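Local coordinates for choline/ethanolamine kinase family protein (Mesorhizobium loti, PDB 3DXQ) that probably acts as an ethanolamine kinase or a close relative, moving a phosphate group onto the hydroxyl of a small amino alcohol, at residues 32-37 and 41-46; 6-11 and 18-23; 69-74 and 195-200. All coordinates share one frame; numbering follows the deposited sequence.

Contact 1. Residues 32-37 and 41-46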
loop_
_atom_site.group_PDB
_atom_site.type_symbol
_atom_site.label_atom_id
_atom_site.label_comp_id
_atom_site.label_asym_id
_atom_site.label_seq_id
_atom_site.Cartn_x
_atom_site.Cartn_y
_atom_site.Cartn_z
ATOM N N ASN A 32 4.473 11.513 5.037
ATOM C CA ASN A 32 5.016 12.378 3.986
ATOM C C ASN A 32 4.256 13.700 3.940
ATOM O O ASN A 32 3.040 13.724 3.731
ATOM C CB ASN A 32 4.909 11.709 2.604
ATOM C CG ASN A 32 6.021 10.717 2.337
ATOM O OD1 ASN A 32 7.151 10.897 2.787
ATOM N ND2 ASN A 32 5.708 9.670 1.576
ATOM N N LEU A 33 4.975 14.798 4.139
ATOM C CA LEU A 33 4.391 16.114 3.962
ATOM C C LEU A 33 4.447 16.386 2.448
ATOM O O LEU A 33 5.510 16.280 1.838
ATOM C CB LEU A 33 5.160 17.169 4.774
ATOM C CG LEU A 33 5.380 16.876 6.273
ATOM C CD1 LEU A 33 6.192 17.991 6.983
ATOM C CD2 LEU A 33 4.043 16.646 6.990
ATOM N N VAL A 34 3.303 16.692 1.838
ATOM C CA VAL A 34 3.227 16.886 0.395
ATOM C C VAL A 34 2.485 18.181 0.056
ATOM O O VAL A 34 1.306 18.317 0.337
ATOM C CB VAL A 34 2.520 15.681 -0.251
ATOM C CG1 VAL A 34 2.632 15.714 -1.777
ATOM C CG2 VAL A 34 3.109 14.409 0.299
ATOM N N PHE A 35 3.169 19.119 -0.575
ATOM C CA PHE A 35 2.579 20.401 -0.903
ATOM C C PHE A 35 2.516 20.681 -2.395
ATOM O O PHE A 35 3.481 20.482 -3.111
ATOM C CB PHE A 35 3.403 21.510 -0.256
ATOM C CG PHE A 35 3.477 21.397 1.216
ATOM C CD1 PHE A 35 2.521 22.006 2.015
ATOM C CD2 PHE A 35 4.474 20.647 1.810
ATOM C CE1 PHE A 35 2.579 21.893 3.375
ATOM C CE2 PHE A 35 4.531 20.518 3.177
ATOM C CZ PHE A 35 3.581 21.143 3.963
ATOM N N ARG A 36 1.393 21.190 -2.859
ATOM C CA ARG A 36 1.283 21.558 -4.255
ATOM C C ARG A 36 1.786 22.987 -4.444
ATOM O O ARG A 36 1.271 23.886 -3.799
ATOM C CB ARG A 36 -0.163 21.442 -4.702
ATOM C CG ARG A 36 -0.328 21.660 -6.170
ATOM C CD ARG A 36 -1.763 21.783 -6.539
ATOM N NE ARG A 36 -1.882 22.594 -7.739
ATOM C CZ ARG A 36 -3.038 22.962 -8.273
ATOM N NH1 ARG A 36 -4.187 22.572 -7.718
ATOM N NH2 ARG A 36 -3.030 23.712 -9.373
ATOM N N ALA A 37 2.792 23.179 -5.307
ATOM C CA ALA A 37 3.370 24.485 -5.603
ATOM C C ALA A 37 3.236 24.728 -7.093
ATOM O O ALA A 37 4.028 24.203 -7.878
ATOM C CB ALA A 37 4.820 24.514 -5.193
ATOM N N CYS A 41 4.453 19.180 -7.374
ATOM C CA CYS A 41 4.231 18.755 -5.971
ATOM C C CYS A 41 5.563 18.546 -5.284
ATOM O O CYS A 41 6.467 17.910 -5.818
ATOM C CB CYS A 41 3.479 17.443 -5.868
ATOM S SG CYS A 41 1.834 17.476 -6.417
ATOM N N LEU A 42 5.669 19.105 -4.100
ATOM C CA LEU A 42 6.853 18.980 -3.271
ATOM C C LEU A 42 6.537 17.932 -2.210
ATOM O O LEU A 42 5.519 18.058 -1.526
ATOM C CB LEU A 42 7.146 20.328 -2.621
ATOM C CG LEU A 42 8.415 20.467 -1.790
ATOM C CD1 LEU A 42 9.677 20.273 -2.620
ATOM C CD2 LEU A 42 8.416 21.827 -1.172
ATOM N N ARG A 43 7.365 16.893 -2.096
ATOM C CA ARG A 43 7.173 15.841 -1.087
ATOM C C ARG A 43 8.330 15.844 -0.072
ATOM O O ARG A 43 9.491 15.678 -0.452
ATOM C CB ARG A 43 7.080 14.479 -1.772
ATOM C CG ARG A 43 6.380 14.515 -3.136
ATOM C CD ARG A 43 6.125 13.113 -3.695
ATOM N NE ARG A 43 4.867 12.527 -3.203
ATOM C CZ ARG A 43 3.661 12.743 -3.741
ATOM N NH1 ARG A 43 3.512 13.541 -4.800
ATOM N NH2 ARG A 43 2.583 12.157 -3.213
ATOM N N ILE A 44 8.016 16.041 1.211
ATOM C CA ILE A 44 9.026 16.078 2.290
ATOM C C ILE A 44 8.910 14.821 3.154
ATOM O O ILE A 44 7.801 14.449 3.548
ATOM C CB ILE A 44 8.833 17.266 3.246
ATOM C CG1 ILE A 44 8.859 18.615 2.510
ATOM C CG2 ILE A 44 9.920 17.242 4.339
ATOM C CD1 ILE A 44 10.180 19.353 2.606
ATOM N N PRO A 45 10.037 14.155 3.451
ATOM C CA PRO A 45 9.995 12.965 4.312
ATOM C C PRO A 45 9.722 13.226 5.819
ATOM O O PRO A 45 10.277 14.166 6.415
ATOM C CB PRO A 45 11.394 12.362 4.126
ATOM C CG PRO A 45 11.979 13.064 2.941
ATOM C CD PRO A 45 11.398 14.410 2.958
ATOM N N GLY A 46 8.888 12.374 6.420
ATOM C CA GLY A 46 8.570 12.457 7.855
ATOM C C GLY A 46 9.539 11.718 8.782
ATOM O O GLY A 46 9.876 10.529 8.538
#

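Contact 2. Residues 6-11 and 18-23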
loop_
_atom_site.group_PDB
_atom_site.type_symbol
_atom_site.label_atom_id
_atom_site.label_comp_id
_atom_site.label_asym_id
_atom_site.label_seq_id
_atom_site.Cartn_x
_atom_site.Cartn_y
_atom_site.Cartn_z
ATOM N N GLU A 6 8.264 25.674 6.922
ATOM C CA GLU A 6 9.273 24.618 6.816
ATOM C C GLU A 6 9.409 24.223 5.348
ATOM O O GLU A 6 10.527 24.115 4.835
ATOM C CB GLU A 6 8.893 23.393 7.667
ATOM N N ALA A 7 8.259 24.040 4.686
ATOM C CA ALA A 7 8.182 23.662 3.266
ATOM C C ALA A 7 8.727 24.727 2.312
ATOM O O ALA A 7 9.516 24.428 1.407
ATOM C CB ALA A 7 6.748 23.332 2.894
ATOM N N ARG A 8 8.315 25.969 2.522
ATOM C CA ARG A 8 8.789 27.063 1.682
ATOM C C ARG A 8 10.286 27.333 1.872
ATOM O O ARG A 8 10.914 27.995 1.042
ATOM C CB ARG A 8 7.996 28.325 1.953
ATOM C CG ARG A 8 8.108 29.337 0.831
ATOM C CD ARG A 8 7.264 30.584 1.074
ATOM N NE ARG A 8 5.820 30.318 1.119
ATOM C CZ ARG A 8 5.008 30.223 0.062
ATOM N NH1 ARG A 8 5.478 30.346 -1.180
ATOM N NH2 ARG A 8 3.714 29.995 0.258
ATOM N N ALA A 9 10.849 26.827 2.968
ATOM C CA ALA A 9 12.288 26.862 3.181
ATOM C C ALA A 9 12.946 25.970 2.130
ATOM O O ALA A 9 13.843 26.419 1.407
ATOM C CB ALA A 9 12.629 26.369 4.580
ATOM N N LYS A 10 12.470 24.724 2.028
ATOM C CA LYS A 10 13.042 23.752 1.094
ATOM C C LYS A 10 13.078 24.228 -0.356
ATOM O O LYS A 10 13.949 23.805 -1.115
ATOM C CB LYS A 10 12.330 22.395 1.178
ATOM C CG LYS A 10 12.922 21.414 2.206
ATOM C CD LYS A 10 12.708 21.853 3.652
ATOM C CE LYS A 10 12.753 20.671 4.633
ATOM N NZ LYS A 10 13.873 19.705 4.367
ATOM N N LEU A 11 12.144 25.087 -0.741
ATOM C CA LEU A 11 12.117 25.619 -2.103
ATOM C C LEU A 11 13.443 26.200 -2.555
ATOM O O LEU A 11 13.840 25.993 -3.700
ATOM C CB LEU A 11 11.054 26.705 -2.248
ATOM C CG LEU A 11 9.640 26.254 -2.614
ATOM C CD1 LEU A 11 9.286 24.958 -1.907
ATOM C CD2 LEU A 11 8.614 27.353 -2.314
ATOM N N ALA A 18 12.257 27.239 -6.834
ATOM C CA ALA A 18 12.775 28.501 -6.263
ATOM C C ALA A 18 11.986 29.725 -6.719
ATOM O O ALA A 18 11.569 29.824 -7.881
ATOM C CB ALA A 18 14.260 28.680 -6.611
ATOM N N GLY A 19 11.773 30.649 -5.791
ATOM C CA GLY A 19 11.067 31.893 -6.083
ATOM C C GLY A 19 9.595 31.738 -6.447
ATOM O O GLY A 19 9.044 32.565 -7.181
ATOM N N TYR A 20 8.959 30.676 -5.955
ATOM C CA TYR A 20 7.524 30.486 -6.128
ATOM C C TYR A 20 6.839 31.145 -4.952
ATOM O O TYR A 20 6.921 30.660 -3.812
ATOM C CB TYR A 20 7.172 29.011 -6.161
ATOM C CG TYR A 20 5.693 28.743 -6.075
ATOM C CD1 TYR A 20 4.892 28.806 -7.213
ATOM C CD2 TYR A 20 5.094 28.408 -4.862
ATOM C CE1 TYR A 20 3.524 28.546 -7.145
ATOM C CE2 TYR A 20 3.735 28.155 -4.783
ATOM C CZ TYR A 20 2.955 28.234 -5.925
ATOM O OH TYR A 20 1.612 27.976 -5.853
ATOM N N THR A 21 6.148 32.243 -5.239
ATOM C CA THR A 21 5.538 33.073 -4.204
ATOM C C THR A 21 4.025 32.879 -4.102
ATOM O O THR A 21 3.364 33.528 -3.303
ATOM C CB THR A 21 5.854 34.544 -4.478
ATOM O OG1 THR A 21 5.191 34.946 -5.682
ATOM C CG2 THR A 21 7.385 34.741 -4.628
ATOM N N GLY A 22 3.490 31.976 -4.913
ATOM C CA GLY A 22 2.082 31.608 -4.862
ATOM C C GLY A 22 1.740 30.703 -3.678
ATOM O O GLY A 22 2.612 30.376 -2.862
ATOM N N PRO A 23 0.457 30.294 -3.574
ATOM C CA PRO A 23 -0.057 29.471 -2.472
ATOM C C PRO A 23 0.435 28.036 -2.502
ATOM O O PRO A 23 0.599 27.471 -3.574
ATOM C CB PRO A 23 -1.574 29.478 -2.669
ATOM C CG PRO A 23 -1.826 30.035 -3.999
ATOM C CD PRO A 23 -0.584 30.629 -4.558
#

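Contact 3. Residues 69-74 and 195-200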
loop_
_atom_site.group_PDB
_atom_site.type_symbol
_atom_site.label_atom_id
_atom_site.label_comp_id
_atom_site.label_asym_id
_atom_site.label_seq_id
_atom_site.Cartn_x
_atom_site.Cartn_y
_atom_site.Cartn_z
ATOM N N GLY A 69 4.365 4.306 -16.643
ATOM C CA GLY A 69 3.141 5.095 -16.852
ATOM C C GLY A 69 2.102 4.962 -15.739
ATOM O O GLY A 69 0.919 5.205 -15.957
ATOM N N VAL A 70 2.536 4.569 -14.551
ATOM C CA VAL A 70 1.628 4.316 -13.444
ATOM C C VAL A 70 1.725 5.408 -12.405
ATOM O O VAL A 70 0.720 5.790 -11.795
ATOM C CB VAL A 70 1.913 2.917 -12.823
ATOM C CG1 VAL A 70 1.301 2.788 -11.476
ATOM C CG2 VAL A 70 1.394 1.844 -13.723
ATOM N N SER A 71 2.942 5.890 -12.190
ATOM C CA SER A 71 3.208 6.990 -11.273
ATOM C C SER A 71 3.448 8.308 -12.007
ATOM O O SER A 71 3.938 8.342 -13.141
ATOM C CB SER A 71 4.436 6.683 -10.427
ATOM O OG SER A 71 4.989 7.883 -9.887
ATOM N N PRO A 72 3.129 9.416 -11.346
ATOM C CA PRO A 72 3.451 10.682 -11.981
ATOM C C PRO A 72 4.953 10.823 -12.172
ATOM O O PRO A 72 5.733 10.208 -11.434
ATOM C CB PRO A 72 2.956 11.727 -10.980
ATOM C CG PRO A 72 2.029 10.997 -10.066
ATOM C CD PRO A 72 2.488 9.586 -10.031
ATOM N N GLU A 73 5.333 11.592 -13.189
ATOM C CA GLU A 73 6.709 11.907 -13.476
ATOM C C GLU A 73 7.468 12.369 -12.235
ATOM O O GLU A 73 6.949 13.160 -11.454
ATOM C CB GLU A 73 6.771 13.046 -14.488
ATOM C CG GLU A 73 7.058 12.644 -15.897
ATOM C CD GLU A 73 7.656 13.801 -16.662
ATOM O OE1 GLU A 73 6.960 14.838 -16.797
ATOM O OE2 GLU A 73 8.833 13.676 -17.093
ATOM N N VAL A 74 8.696 11.886 -12.074
ATOM C CA VAL A 74 9.561 12.304 -10.976
ATOM C C VAL A 74 10.561 13.287 -11.549
ATOM O O VAL A 74 11.444 12.905 -12.298
ATOM C CB VAL A 74 10.294 11.113 -10.349
ATOM C CG1 VAL A 74 11.348 11.592 -9.381
ATOM C CG2 VAL A 74 9.316 10.221 -9.667
ATOM N N VAL A 195 0.884 6.840 -6.212
ATOM C CA VAL A 195 2.023 7.538 -5.616
ATOM C C VAL A 195 2.482 6.815 -4.353
ATOM O O VAL A 195 1.807 5.905 -3.901
ATOM C CB VAL A 195 1.637 8.999 -5.251
ATOM C CG1 VAL A 195 1.013 9.672 -6.445
ATOM C CG2 VAL A 195 0.672 9.036 -4.039
ATOM N N ASP A 196 3.594 7.269 -3.775
ATOM C CA ASP A 196 4.166 6.746 -2.515
ATOM C C ASP A 196 4.737 5.357 -2.656
ATOM O O ASP A 196 4.143 4.373 -2.227
ATOM C CB ASP A 196 3.163 6.792 -1.359
ATOM C CG ASP A 196 3.555 7.787 -0.270
ATOM O OD1 ASP A 196 3.752 8.988 -0.578
ATOM O OD2 ASP A 196 3.634 7.363 0.907
ATOM N N TRP A 197 5.922 5.288 -3.240
ATOM C CA TRP A 197 6.538 4.013 -3.574
ATOM C C TRP A 197 7.574 3.577 -2.584
ATOM O O TRP A 197 8.412 2.746 -2.891
ATOM C CB TRP A 197 7.145 4.113 -4.981
ATOM C CG TRP A 197 6.091 4.430 -5.976
ATOM C CD1 TRP A 197 5.634 5.663 -6.306
ATOM C CD2 TRP A 197 5.307 3.494 -6.729
ATOM N NE1 TRP A 197 4.635 5.566 -7.239
ATOM C CE2 TRP A 197 4.408 4.243 -7.512
ATOM C CE3 TRP A 197 5.285 2.101 -6.827
ATOM C CZ2 TRP A 197 3.505 3.646 -8.383
ATOM C CZ3 TRP A 197 4.382 1.509 -7.689
ATOM C CH2 TRP A 197 3.507 2.279 -8.455
ATOM N N GLU A 198 7.496 4.090 -1.372
ATOM C CA GLU A 198 8.524 3.777 -0.373
ATOM C C GLU A 198 8.590 2.302 0.056
ATOM O O GLU A 198 9.663 1.828 0.450
ATOM C CB GLU A 198 8.384 4.693 0.848
ATOM C CG GLU A 198 7.102 4.495 1.629
ATOM C CD GLU A 198 6.819 5.638 2.576
ATOM O OE1 GLU A 198 7.730 6.003 3.366
ATOM O OE2 GLU A 198 5.685 6.163 2.528
ATOM N N TYR A 199 7.474 1.577 -0.028
ATOM C CA TYR A 199 7.459 0.157 0.357
ATOM C C TYR A 199 7.521 -0.801 -0.847
ATOM O O TYR A 199 7.357 -2.011 -0.691
ATOM C CB TYR A 199 6.217 -0.160 1.187
ATOM C CG TYR A 199 6.109 0.555 2.513
ATOM C CD1 TYR A 199 6.624 -0.010 3.687
ATOM C CD2 TYR A 199 5.441 1.761 2.606
ATOM C CE1 TYR A 199 6.490 0.640 4.919
ATOM C CE2 TYR A 199 5.314 2.423 3.813
ATOM C CZ TYR A 199 5.832 1.863 4.966
ATOM O OH TYR A 199 5.675 2.548 6.148
ATOM N N SER A 200 7.764 -0.260 -2.037
ATOM C CA SER A 200 7.782 -1.046 -3.266
ATOM C C SER A 200 8.770 -2.164 -3.195
ATOM O O SER A 200 9.752 -2.069 -2.471
ATOM C CB SER A 200 8.161 -0.177 -4.465
ATOM O OG SER A 200 7.250 0.881 -4.640
#

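Contact 1. Residues 32-37 and 41-46
Leu33 and Ile44 mark the tightly packed part of this contact, with their CB atoms 4.0 Å apart. Two backbone hydrogen bonds join them. Leu33 N reaches Ile44 O at 2.9 Å. Ile44 N reaches Leu33 O at 2.6 Å, almost straight at 177°. The same exchange recurs at Phe35 and Leu42, with Phe35 N 2.7 Å from Leu42 O and Leu42 N 2.8 Å from Phe35 O. All four residues turn to one face of the sheet, where helix 3-10 packs on Phe35 and Ile44. An axis angle of 162° and an unbroken register from Asn32–Pro45 to Arg36–Cys41 identify an antiparallel beta hairpin, the second and third strands of the five-stranded N-lobe sheet of the protein-kinase-like fold. On the other face Val34 and Arg43 run side by side. Val34 CG1, set anti to the backbone N (chi1 -170°), sits over the centre of the Arg43 guanidinium, 3.7 Å from CZ, while Arg43 NH1 hydrogen-bonds to Thr86 OG1. Near them Asn32 ND2 is hydrogen-bonded to Asp196. Packing thins toward the hairpin turn: Arg36 and Cys41 face each other as a non-hydrogen-bonded pair, and the extended, partly exposed Arg36 directs NE to Gly38 O rather than to 41-46.

Contact 2. Residues 6-11 and 18-23
Arg8 meets Tyr20 and Gly22 where the N-terminal helix 3-10, lying on the N-lobe sheet, faces the loop that leads into strand 24-27. The polar part of the contact is a fork. NH1 and NH2 of Arg8 both give weak hydrogen bonds to Gly22 O, each 3.3 Å long, with angles of 150° and 149° at the hydrogens. The acceptor lies at the guanidinium edge, near its plane, so the two donors share it almost evenly. Tyr20 O also lies at that edge, 3.0 Å from Arg8 NH1. The bend of the arginine chain at chi3 (-64°) turns the head to the loop. An alanine here removes both guanidinium donors, and Gly22 O would probably be left without its mates from the helix and the loop around it less firmly held. The apolar part is lighter: Leu11 CD2 approaches the edge of the Tyr20 ring, 4.4 Å from Tyr20 CB, and Leu11 also packs on Leu42 of the sheet. Within the loop, the tyrosine is fixed by its own neighbours. Gly22 N lies over the centre of the Tyr20 ring, 3.7 Å above its plane, and Tyr20 OH donates to Pro23 O at 2.5 Å.

Contact 3. Residues 69-74 and 195-200
Trp197 is the residue most buried by this contact, with Ser71 and Val70 against its ring, while Val195 meets Pro72. By family resemblance to the protein kinases, the two loops probably correspond to the link between the N-lobe helix, here 55-67, and the next strand, and to the segment that carries the Asp-Phe-Gly motif. Here that segment reads Asp196-Trp197-Glu198, consistent with the magnesium-binding aspartate of choline kinases and their relatives. The loops lie over 120 residues apart in sequence. No hydrogen bond joins 69-74 to 195-200 themselves, although Val70 is backbone-bonded to Ile194; the evidence is van der Waals distances.

The indole is set anti to its carbonyl carbon (chi1 -60°), and both its NE1 side and its six-membered end meet residues 69-74. Val70 CG1 comes in at the ring edge, near its plane, 3.8 Å from Trp197 CH2; the two side chains cross at about a right angle. Ser71 approaches obliquely, its CB 3.4 Å from Trp197 NE1. Its hydroxyl is spent on its own loop, with Ser71 OG donating to Pro72 O at 2.9 Å, and NE1 of the indole makes a weak bond to Ile194 O. His177 meets the Trp197 ring edge-to-face, and Leu117 of helix 106-118 packs on it.

Val195 supplies the second apolar patch, its CG1 3.9 Å from Pro72 CD at a similar crossing. Residues 197-200 form a type I beta turn, in which Trp197 O takes two bonds from the same face of its plane, from Ser200 N at 3.2 Å and from Ser200 OG at 2.8 Å.

In the fold
The three contacts run from the surface inward. Contact 2 is a surface contact, about 29 Å between its centre and that of the chain; contact 1 is partly buried at about 18 Å, and contact 3 is wholly buried at about 11 Å. Their chemistry follows: weak guanidinium-to-carbonyl bonds outside, a backbone ladder in the sheet, and mostly apolar van der Waals contacts inside, with no hydrogen bond across. Contacts 1 and 2 meet on one face of the hairpin, where helix 3-10 packs, with Phe35 CE2 3.6 Å from Ala7 CB. Contact 1 meets contact 3 through its other face, where Arg43 NH2 is 3.8 Å from Val195 CG2. Contacts 2 and 3 do not touch, their nearest atoms about 15 Å apart; the hairpin touches both and links them.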